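Local coordinates for NRPS (Penicillium fellutanum, PDB 6NKI), which binds NADPH in a Rossmann-type domain that forms part of a nonribosomal peptide synthetase, at residues A[272-277]-A[311-316]; A[35-40]-A[278-283]; A[236-241]-A[396-401]; A[167-172]-A[380-385]. All blocks are in the same frame, centred on the assembly; numbering follows the deposited sequence.

Contact 1 of 4, residues A[272-277]-A[311-316]; sequences FVAAVD and VSIGDG
The ring of Phe272 lies against the backbone at Gly314 and meets it with the CD1-CE1 side: CD1 is 3.7 Å from Gly314 O, and CE1 is 3.8 Å from Gly314 CA. The carbonyl carbon of Gly314 sits at the ring edge, in its plane. With CG anti to the carbonyl carbon and beside the backbone N (chi1 -68°), the ring swings off strand 270-275 onto the loop leaving strand 310-312. Trp270 meets the same ring edge-to-face, and Leu169 and Leu381 pack on it.

At Phe272 CA the two backbones come together. Phe272 and Gly316 form an antiparallel non-hydrogen-bonded pair with CA atoms 4.6 Å apart, the start of the pairing between strands 270-275 and 316-318 in a small mixed sheet. A single weak hydrogen bond runs from Val273 N to Asp315 O, 2.9 Å long but bent to 127° at the hydrogen. Two CA-H...O contacts accompany it, Phe272 CA to Asp315 O and Gly316 CA to Val273 O, both 3.4 Å.

Ala274 points its methyl at the loop, where CB touches Asp315 CB at 3.8 Å and Ile313 CG2 at 4.2 Å. Val273 is directed away from 311-316. Asp315 OD2 rests against the Ala274 methyl, but its hydrogen bond goes to Ser390 OG of the second subunit. Between the two segments the adhesion is therefore mostly van der Waals, with one weak backbone bond and two CA-H...O contacts, while one carboxylate oxygen, OD2, is used at the subunit interface.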
# COMPACT_ATOMS: atom_id res chain seq x y z
N PHE A 272 6.81 14.47 -0.44
CA PHE A 272 6.92 13.28 0.40
C PHE A 272 5.67 13.12 1.25
O PHE A 272 5.53 13.77 2.29
CB PHE A 272 8.16 13.35 1.29
CG PHE A 272 9.47 13.24 0.54
CD1 PHE A 272 9.92 12.01 0.05
CD2 PHE A 272 10.27 14.37 0.36
CE1 PHE A 272 11.11 11.91 -0.63
CE2 PHE A 272 11.48 14.27 -0.31
CZ PHE A 272 11.89 13.03 -0.82
N VAL A 273 4.78 12.22 0.84
CA VAL A 273 3.57 11.94 1.60
C VAL A 273 3.24 10.44 1.51
O VAL A 273 3.51 9.77 0.50
CB VAL A 273 2.42 12.85 1.09
CG1 VAL A 273 2.15 12.59 -0.37
CG2 VAL A 273 1.15 12.64 1.86
N ALA A 274 2.67 9.91 2.60
CA ALA A 274 2.44 8.48 2.77
C ALA A 274 1.22 8.25 3.64
O ALA A 274 0.88 9.07 4.49
CB ALA A 274 3.65 7.76 3.37
N ALA A 275 0.52 7.16 3.39
CA ALA A 275 -0.55 6.86 4.30
C ALA A 275 0.07 6.41 5.61
O ALA A 275 1.21 5.93 5.64
CB ALA A 275 -1.47 5.79 3.74
N VAL A 276 -0.61 6.79 6.69
CA VAL A 276 -0.14 6.59 8.08
C VAL A 276 -0.03 5.11 8.42
O VAL A 276 1.00 4.72 8.95
CB VAL A 276 -1.03 7.34 9.08
CG1 VAL A 276 -0.77 8.83 9.02
CG2 VAL A 276 -2.50 7.05 8.85
N ASP A 277 -1.00 4.30 8.02
CA ASP A 277 -0.97 2.86 8.39
C ASP A 277 0.27 2.18 7.81
O ASP A 277 0.81 1.31 8.47
CB ASP A 277 -2.30 2.15 8.11
CG ASP A 277 -2.74 2.15 6.66
OD1 ASP A 277 -2.06 2.76 5.84
OD2 ASP A 277 -3.76 1.52 6.38
N VAL A 311 15.71 3.83 7.92
CA VAL A 311 14.90 3.74 6.71
C VAL A 311 14.22 5.08 6.46
O VAL A 311 13.57 5.65 7.34
CB VAL A 311 13.88 2.59 6.78
CG1 VAL A 311 14.61 1.24 6.77
CG2 VAL A 311 13.02 2.69 8.00
N SER A 312 14.41 5.61 5.25
CA SER A 312 13.71 6.80 4.80
C SER A 312 12.46 6.40 4.01
O SER A 312 12.42 5.37 3.35
CB SER A 312 14.63 7.66 3.94
OG SER A 312 15.72 8.17 4.70
N ILE A 313 11.43 7.22 4.13
CA ILE A 313 10.16 7.01 3.45
C ILE A 313 10.12 7.95 2.25
O ILE A 313 9.69 9.11 2.35
CB ILE A 313 8.99 7.26 4.40
CG1 ILE A 313 9.23 6.54 5.71
CG2 ILE A 313 7.69 6.74 3.78
CD1 ILE A 313 9.21 5.06 5.55
N GLY A 314 10.60 7.48 1.10
CA GLY A 314 10.50 8.23 -0.14
C GLY A 314 9.10 8.34 -0.73
O GLY A 314 8.96 8.99 -1.77
N ASP A 315 8.07 7.75 -0.10
CA ASP A 315 6.75 7.67 -0.70
C ASP A 315 6.20 9.06 -1.08
O ASP A 315 6.32 10.02 -0.32
CB ASP A 315 5.72 6.99 0.23
CG ASP A 315 5.98 5.49 0.47
OD1 ASP A 315 6.93 4.92 -0.12
OD2 ASP A 315 5.12 4.85 1.14
N GLY A 316 5.57 9.15 -2.24
CA GLY A 316 4.93 10.43 -2.54
C GLY A 316 4.57 10.58 -4.01
O GLY A 316 4.41 9.60 -4.74

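Contact 2 of 4, residues A[35-40]-A[278-283]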
# COMPACT_ATOMS: atom_id res chain seq x y z
N THR A 35 -1.24 7.55 17.35
CA THR A 35 -2.47 6.81 17.61
C THR A 35 -2.59 5.59 16.70
O THR A 35 -3.23 4.60 17.08
CB THR A 35 -3.70 7.71 17.47
OG1 THR A 35 -4.86 6.99 17.93
CG2 THR A 35 -3.92 8.16 16.00
N HIS A 36 -1.98 5.63 15.51
CA HIS A 36 -2.05 4.47 14.63
C HIS A 36 -1.05 3.40 15.03
O HIS A 36 -1.35 2.19 14.93
CB HIS A 36 -1.84 4.88 13.16
CG HIS A 36 -3.02 5.57 12.57
ND1 HIS A 36 -3.13 6.94 12.49
CD2 HIS A 36 -4.18 5.07 12.06
CE1 HIS A 36 -4.29 7.26 11.96
NE2 HIS A 36 -4.95 6.15 11.69
N ILE A 37 0.15 3.82 15.47
CA ILE A 37 1.05 2.87 16.10
C ILE A 37 0.34 2.20 17.26
O ILE A 37 0.37 0.97 17.39
CB ILE A 37 2.34 3.57 16.53
CG1 ILE A 37 3.01 4.23 15.33
CG2 ILE A 37 3.30 2.57 17.21
CD1 ILE A 37 4.14 5.18 15.74
N LEU A 38 -0.37 2.99 18.07
CA LEU A 38 -1.10 2.43 19.19
C LEU A 38 -2.09 1.37 18.72
O LEU A 38 -2.02 0.20 19.12
CB LEU A 38 -1.78 3.55 19.99
CG LEU A 38 -2.48 3.05 21.25
CD1 LEU A 38 -1.43 2.48 22.17
CD2 LEU A 38 -3.34 4.08 21.94
N HIS A 39 -3.01 1.77 17.83
CA HIS A 39 -3.96 0.85 17.18
C HIS A 39 -3.31 -0.46 16.75
O HIS A 39 -3.78 -1.55 17.09
CB HIS A 39 -4.56 1.56 15.98
CG HIS A 39 -5.60 0.76 15.28
ND1 HIS A 39 -5.89 0.93 13.95
CD2 HIS A 39 -6.46 -0.19 15.74
CE1 HIS A 39 -6.86 0.10 13.61
NE2 HIS A 39 -7.22 -0.59 14.68
N GLN A 40 -2.19 -0.37 16.01
CA GLN A 40 -1.67 -1.59 15.43
C GLN A 40 -0.93 -2.45 16.44
O GLN A 40 -0.87 -3.67 16.28
CB GLN A 40 -0.80 -1.28 14.22
CG GLN A 40 -1.56 -0.68 13.06
CD GLN A 40 -0.65 -0.35 11.89
OE1 GLN A 40 0.53 -0.66 11.91
NE2 GLN A 40 -1.20 0.33 10.89
N TRP A 278 0.67 2.53 6.60
CA TRP A 278 1.87 1.87 6.01
C TRP A 278 3.11 2.17 6.84
O TRP A 278 3.88 1.25 7.05
CB TRP A 278 2.06 2.26 4.54
CG TRP A 278 0.86 2.01 3.67
CD1 TRP A 278 -0.01 0.97 3.75
CD2 TRP A 278 0.40 2.83 2.58
NE1 TRP A 278 -0.98 1.08 2.80
CE2 TRP A 278 -0.76 2.21 2.06
CE3 TRP A 278 0.85 4.01 1.98
CZ2 TRP A 278 -1.47 2.75 0.99
CZ3 TRP A 278 0.15 4.53 0.92
CH2 TRP A 278 -1.00 3.91 0.43
N VAL A 279 3.28 3.40 7.32
CA VAL A 279 4.50 3.73 8.04
C VAL A 279 4.39 3.22 9.48
O VAL A 279 5.36 2.70 10.04
CB VAL A 279 4.76 5.24 7.94
CG1 VAL A 279 5.12 5.62 6.53
CG2 VAL A 279 3.52 5.98 8.31
N ALA A 280 3.19 3.32 10.05
CA ALA A 280 2.87 2.65 11.29
C ALA A 280 3.25 1.17 11.23
O ALA A 280 4.02 0.68 12.06
CB ALA A 280 1.38 2.82 11.58
N SER A 281 2.67 0.45 10.26
CA SER A 281 2.96 -0.97 10.07
C SER A 281 4.46 -1.20 9.97
O SER A 281 5.02 -2.14 10.57
CB SER A 281 2.25 -1.50 8.80
OG SER A 281 2.48 -2.91 8.55
N LEU A 282 5.14 -0.35 9.20
CA LEU A 282 6.58 -0.49 9.02
C LEU A 282 7.36 -0.20 10.31
O LEU A 282 8.49 -0.66 10.43
CB LEU A 282 7.06 0.42 7.88
CG LEU A 282 8.57 0.42 7.58
CD1 LEU A 282 9.04 -1.00 7.33
CD2 LEU A 282 8.93 1.28 6.39
N ILE A 283 6.79 0.56 11.25
CA ILE A 283 7.51 0.82 12.49
C ILE A 283 7.42 -0.37 13.41
O ILE A 283 8.42 -0.77 14.03
CB ILE A 283 6.99 2.11 13.16
CG1 ILE A 283 7.46 3.37 12.39
CG2 ILE A 283 7.45 2.17 14.60
CD1 ILE A 283 6.61 4.61 12.63
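Gln40 leaves helix 32-43 with CB directed at Ala280 and Ser281 on helix 276-288. CG stands anti to the carbonyl carbon (chi1 -66°), and beyond it the chain is extended (chi2 179°), which puts the amide against the second helix. There CD lies 3.8 Å from Ala280 CB. OE1 comes within 2.9 Å of Ser281 N, but the angle is too poor for a hydrogen bond. NE2, 3.7 Å from Ala280 CB, hydrogen-bonds to Asp277 O just before the segment, which ties the amide to the first turn of that helix.

In the Rossmann fold the helix bearing Gln40 is the one that follows the first strand of the parallel sheet, 22-27. It packs on helix 276-288 with segment axes 9.0 Å apart and a crossing angle of -57°. The small Ala280 marks the nearest backbone approach, its CA 5.1 Å from Ile37 CA, and its methyl also touches His36 CB at 4.1 Å. Further along, Ile37 and Ile283 cross at about a right angle, CD1 to CD1 at 4.0 Å. Ser281 also packs on Gln397 of the second subunit. Trp278, directed away from helix 32-43, packs on Leu391 and Ile395 of helix 389-410 in its own chain.

Contact 3 of 4, residues A[236-241]-A[396-401]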
# COMPACT_ATOMS: atom_id res chain seq x y z
N GLY A 236 -4.17 10.42 6.10
CA GLY A 236 -5.04 9.36 6.64
C GLY A 236 -5.23 8.21 5.69
O GLY A 236 -5.26 8.41 4.48
N PRO A 237 -5.42 6.98 6.21
CA PRO A 237 -5.60 5.81 5.37
C PRO A 237 -6.82 6.00 4.49
O PRO A 237 -7.73 6.77 4.80
CB PRO A 237 -5.79 4.67 6.37
CG PRO A 237 -6.36 5.35 7.58
CD PRO A 237 -5.72 6.71 7.62
N VAL A 238 -6.82 5.28 3.38
CA VAL A 238 -7.91 5.36 2.41
C VAL A 238 -9.23 4.99 3.07
O VAL A 238 -10.28 5.57 2.77
CB VAL A 238 -7.61 4.45 1.21
CG1 VAL A 238 -8.64 4.69 0.11
CG2 VAL A 238 -6.18 4.64 0.71
N SER A 239 -9.18 3.97 3.92
CA SER A 239 -10.38 3.38 4.58
C SER A 239 -11.10 4.36 5.51
O SER A 239 -12.32 4.47 5.39
CB SER A 239 -10.02 2.11 5.30
OG SER A 239 -9.11 2.37 6.35
N ASN A 240 -10.36 5.08 6.35
CA ASN A 240 -11.00 6.05 7.28
C ASN A 240 -10.27 7.37 7.06
O ASN A 240 -9.55 7.81 7.96
CB ASN A 240 -10.84 5.64 8.75
CG ASN A 240 -11.89 4.66 9.20
OD1 ASN A 240 -12.67 4.16 8.39
ND2 ASN A 240 -11.92 4.37 10.49
N ALA A 241 -10.53 7.98 5.91
CA ALA A 241 -9.82 9.21 5.54
C ALA A 241 -10.50 10.44 6.14
O ALA A 241 -11.64 10.73 5.81
CB ALA A 241 -9.73 9.33 4.04
N ARG A 396 -2.24 8.48 -4.24
CA ARG A 396 -3.17 9.30 -5.02
C ARG A 396 -4.61 9.14 -4.54
O ARG A 396 -5.29 10.15 -4.33
CB ARG A 396 -3.03 8.99 -6.51
CG ARG A 396 -4.21 9.41 -7.34
CD ARG A 396 -4.01 9.36 -8.82
NE ARG A 396 -3.54 8.08 -9.33
CZ ARG A 396 -2.36 7.91 -9.94
NH1 ARG A 396 -1.56 8.94 -10.24
NH2 ARG A 396 -1.99 6.68 -10.27
N GLN A 397 -5.06 7.93 -4.31
CA GLN A 397 -6.41 7.79 -3.80
C GLN A 397 -6.50 8.28 -2.36
O GLN A 397 -7.57 8.71 -1.92
CB GLN A 397 -6.89 6.32 -3.89
CG GLN A 397 -6.90 5.77 -5.26
CD GLN A 397 -7.81 6.53 -6.20
OE1 GLN A 397 -7.33 7.22 -7.10
NE2 GLN A 397 -9.13 6.40 -6.00
N ALA A 398 -5.41 8.22 -1.61
CA ALA A 398 -5.50 8.73 -0.24
C ALA A 398 -5.74 10.24 -0.24
O ALA A 398 -6.59 10.73 0.52
CB ALA A 398 -4.24 8.34 0.55
N VAL A 399 -5.06 10.98 -1.12
CA VAL A 399 -5.34 12.41 -1.23
C VAL A 399 -6.71 12.66 -1.82
O VAL A 399 -7.47 13.48 -1.29
CB VAL A 399 -4.23 13.17 -1.99
CG1 VAL A 399 -4.11 12.71 -3.37
CG2 VAL A 399 -4.60 14.64 -2.04
N VAL A 400 -7.09 11.91 -2.87
CA VAL A 400 -8.42 12.10 -3.43
C VAL A 400 -9.48 11.92 -2.36
O VAL A 400 -10.43 12.70 -2.26
CB VAL A 400 -8.68 11.16 -4.63
CG1 VAL A 400 -10.16 11.22 -5.05
CG2 VAL A 400 -7.84 11.55 -5.85
N ARG A 401 -9.34 10.88 -1.55
CA ARG A 401 -10.39 10.63 -0.57
C ARG A 401 -10.39 11.71 0.52
O ARG A 401 -11.43 11.98 1.13
CB ARG A 401 -10.24 9.25 0.07
CG ARG A 401 -10.20 8.03 -0.85
CD ARG A 401 -11.46 7.89 -1.68
NE ARG A 401 -12.68 7.83 -0.88
CZ ARG A 401 -13.16 6.74 -0.30
NH1 ARG A 401 -12.51 5.58 -0.42
NH2 ARG A 401 -14.29 6.80 0.40
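This is a loop-on-helix contact, largely apolar and partly buried: the irregular segment 236-241, just after strand 233-235, rests on the side of the long C-terminal helix 389-410. The backbones are nearest at Val238 and Ala398, whose CA atoms are 4.9 Å apart. Val238 carries the contact, its two methyls meeting different residues. CG2 faces the helix at Ala398 CB, 4.2 Å away. Ala398 CB is also 4.1 Å from Gly236 O. The other methyl of Val238, CG1, placed anti to the backbone N by a chi1 of -172°, lies 3.8 Å from Arg401 CG.

Arg401 and Val238 cross at about a right angle. The arginine chain is bent at chi2 and chi3 (-60° and -56°), which folds it back so that NH1 stands 4.0 Å from Val238 CG1. Val238 O lies over one face of the guanidinium, 3.9 Å from NH1; this is a packing position and not a hydrogen bond. Because the exposed Arg401 also touches a crystal neighbour, the pose of its tip may owe something to the lattice. Nearer its root the aliphatic part is used again, Arg401 CB meeting Ala241 CB at 4.0 Å.

Pro237, directed away from helix 389-410, packs on Val276 and Asp277 at the start of helix 276-288, whereas Val399 and Val400 pack on helix 319-330. Segment 236-241 thus lies between helices 276-288 and 389-410, and 389-410 lies between it and 319-330.

Contact 4 of 4, residues A[167-172]-A[380-385]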
# COMPACT_ATOMS: atom_id res chain seq x y z
N SER A 167 12.30 9.99 13.11
CA SER A 167 13.03 11.25 12.80
C SER A 167 12.61 11.73 11.41
O SER A 167 12.13 10.90 10.64
CB SER A 167 14.51 11.01 12.87
OG SER A 167 15.23 12.18 12.53
N ALA A 168 12.76 13.02 11.13
CA ALA A 168 12.40 13.59 9.82
C ALA A 168 13.50 13.32 8.78
O ALA A 168 14.59 12.88 9.16
CB ALA A 168 12.12 15.06 9.96
N LEU A 169 13.18 13.53 7.51
CA LEU A 169 14.14 13.32 6.39
C LEU A 169 15.25 14.37 6.52
O LEU A 169 14.95 15.50 6.92
CB LEU A 169 13.37 13.46 5.07
CG LEU A 169 12.21 12.49 4.91
CD1 LEU A 169 11.32 12.90 3.75
CD2 LEU A 169 12.71 11.08 4.72
N ILE A 170 16.47 14.00 6.14
CA ILE A 170 17.63 14.87 6.29
C ILE A 170 18.39 14.87 4.97
O ILE A 170 18.57 13.80 4.37
CB ILE A 170 18.53 14.40 7.46
CG1 ILE A 170 17.74 14.31 8.77
CG2 ILE A 170 19.73 15.33 7.63
CD1 ILE A 170 17.17 15.63 9.26
N PRO A 171 18.83 16.02 4.47
CA PRO A 171 19.66 16.02 3.24
C PRO A 171 20.91 15.15 3.34
O PRO A 171 21.23 14.43 2.38
CB PRO A 171 19.98 17.51 3.05
CG PRO A 171 19.73 18.15 4.38
CD PRO A 171 18.59 17.38 4.98
N GLY A 172 21.62 15.19 4.45
CA GLY A 172 22.75 14.31 4.64
C GLY A 172 22.34 12.93 5.12
O GLY A 172 21.54 12.24 4.48
N PRO A 380 19.03 17.14 -2.51
CA PRO A 380 19.72 16.03 -1.81
C PRO A 380 18.80 14.97 -1.21
O PRO A 380 19.26 13.84 -1.01
CB PRO A 380 20.52 16.76 -0.73
CG PRO A 380 20.81 18.08 -1.33
CD PRO A 380 19.60 18.45 -2.13
N LEU A 381 17.55 15.29 -0.89
CA LEU A 381 16.66 14.33 -0.24
C LEU A 381 16.48 13.07 -1.07
O LEU A 381 16.75 13.08 -2.28
CB LEU A 381 15.31 15.00 0.06
CG LEU A 381 15.34 16.01 1.21
CD1 LEU A 381 14.02 16.71 1.36
CD2 LEU A 381 15.70 15.30 2.50
N PRO A 382 16.03 11.95 -0.47
CA PRO A 382 16.02 10.66 -1.17
C PRO A 382 14.86 10.52 -2.16
O PRO A 382 14.01 9.63 -2.04
CB PRO A 382 15.89 9.66 -0.01
CG PRO A 382 15.05 10.38 0.97
CD PRO A 382 15.53 11.81 0.91
N VAL A 383 14.83 11.39 -3.16
CA VAL A 383 13.72 11.34 -4.11
C VAL A 383 13.80 10.04 -4.91
O VAL A 383 14.87 9.73 -5.46
CB VAL A 383 13.72 12.59 -5.02
CG1 VAL A 383 14.96 12.64 -5.91
CG2 VAL A 383 12.45 12.66 -5.85
N PRO A 384 12.75 9.22 -4.92
CA PRO A 384 12.81 7.93 -5.64
C PRO A 384 12.92 8.12 -7.14
O PRO A 384 12.03 8.70 -7.77
CB PRO A 384 11.50 7.24 -5.25
CG PRO A 384 10.61 8.32 -4.79
CD PRO A 384 11.51 9.34 -4.15
N ILE A 385 14.02 7.62 -7.70
CA ILE A 385 14.23 7.62 -9.15
C ILE A 385 13.08 6.92 -9.86
O ILE A 385 12.63 7.35 -10.93
CB ILE A 385 15.59 6.96 -9.47
CG1 ILE A 385 15.87 6.96 -10.97
CG2 ILE A 385 15.68 5.56 -8.86
CD1 ILE A 385 17.31 6.59 -11.32
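Van der Waals packing of leucine and proline carbons joins Leu169 and Pro171 to Pro380, Leu381 and Pro382. Leu381 is central: chi1 (-73°) places CG anti to the carbonyl carbon, and chi2 (175°) brings the CD2 branch against segment 167-172. CD2 lies 3.9 Å from Leu169 CB and 4.3 Å from Pro171 CD, so one methyl touches side chains on both sides of Ile170. The prolines that flank Leu381 add two contacts, Pro171 CB against Pro380 CB at 3.9 Å and, more loosely, Leu169 CD2 against Pro382 CG at 4.5 Å.

Side chain meets backbone at the same methyl. Leu381 CD2 is 3.7 Å from Ile170 C, reaching the peptide link between Ile170 and Pro171, while Ile170 CB is directed away and its side chain packs on Phe208.

The backbone bond within segment 380-385 runs from Val383 N to Leu381 O, 2.7 Å, closing the inverse gamma turn centred on Pro382.

Both segments are surface loops. Segment 167-172 follows strand 162-166 of the parallel sheet, and Ser167 ties it to Val229 of strand 226-230 and, through OG, to Glu211 of helix 202-220. Segment 380-385 precedes helix 389-410, and its Val383 and Pro384 pack on Trp270 of strand 270-275.

Contact 1 is the hub: it touches each of the other three. Its centre is 12 Å from that of contact 2, 14 Å from that of contact 3 and 11 Å from that of contact 4. Contacts 1 and 2 share the helix that starts at Val276, and Val276 CG2 reaches His36 CE1 at 3.6 Å. Contacts 2 and 3 meet more loosely, His36 NE2 to Pro237 CD at 4.2 Å. Contacts 2 and 4 do not touch, nor do 3 and 4, whose nearest atoms are about 13 Å apart. The bound NADPH is about 6 Å from Val273, 7 Å from Ile37, 8 Å from Gly236 and 9 Å from Leu169, none of these a direct contact. Contacts 1, 2 and 3 also meet the second subunit.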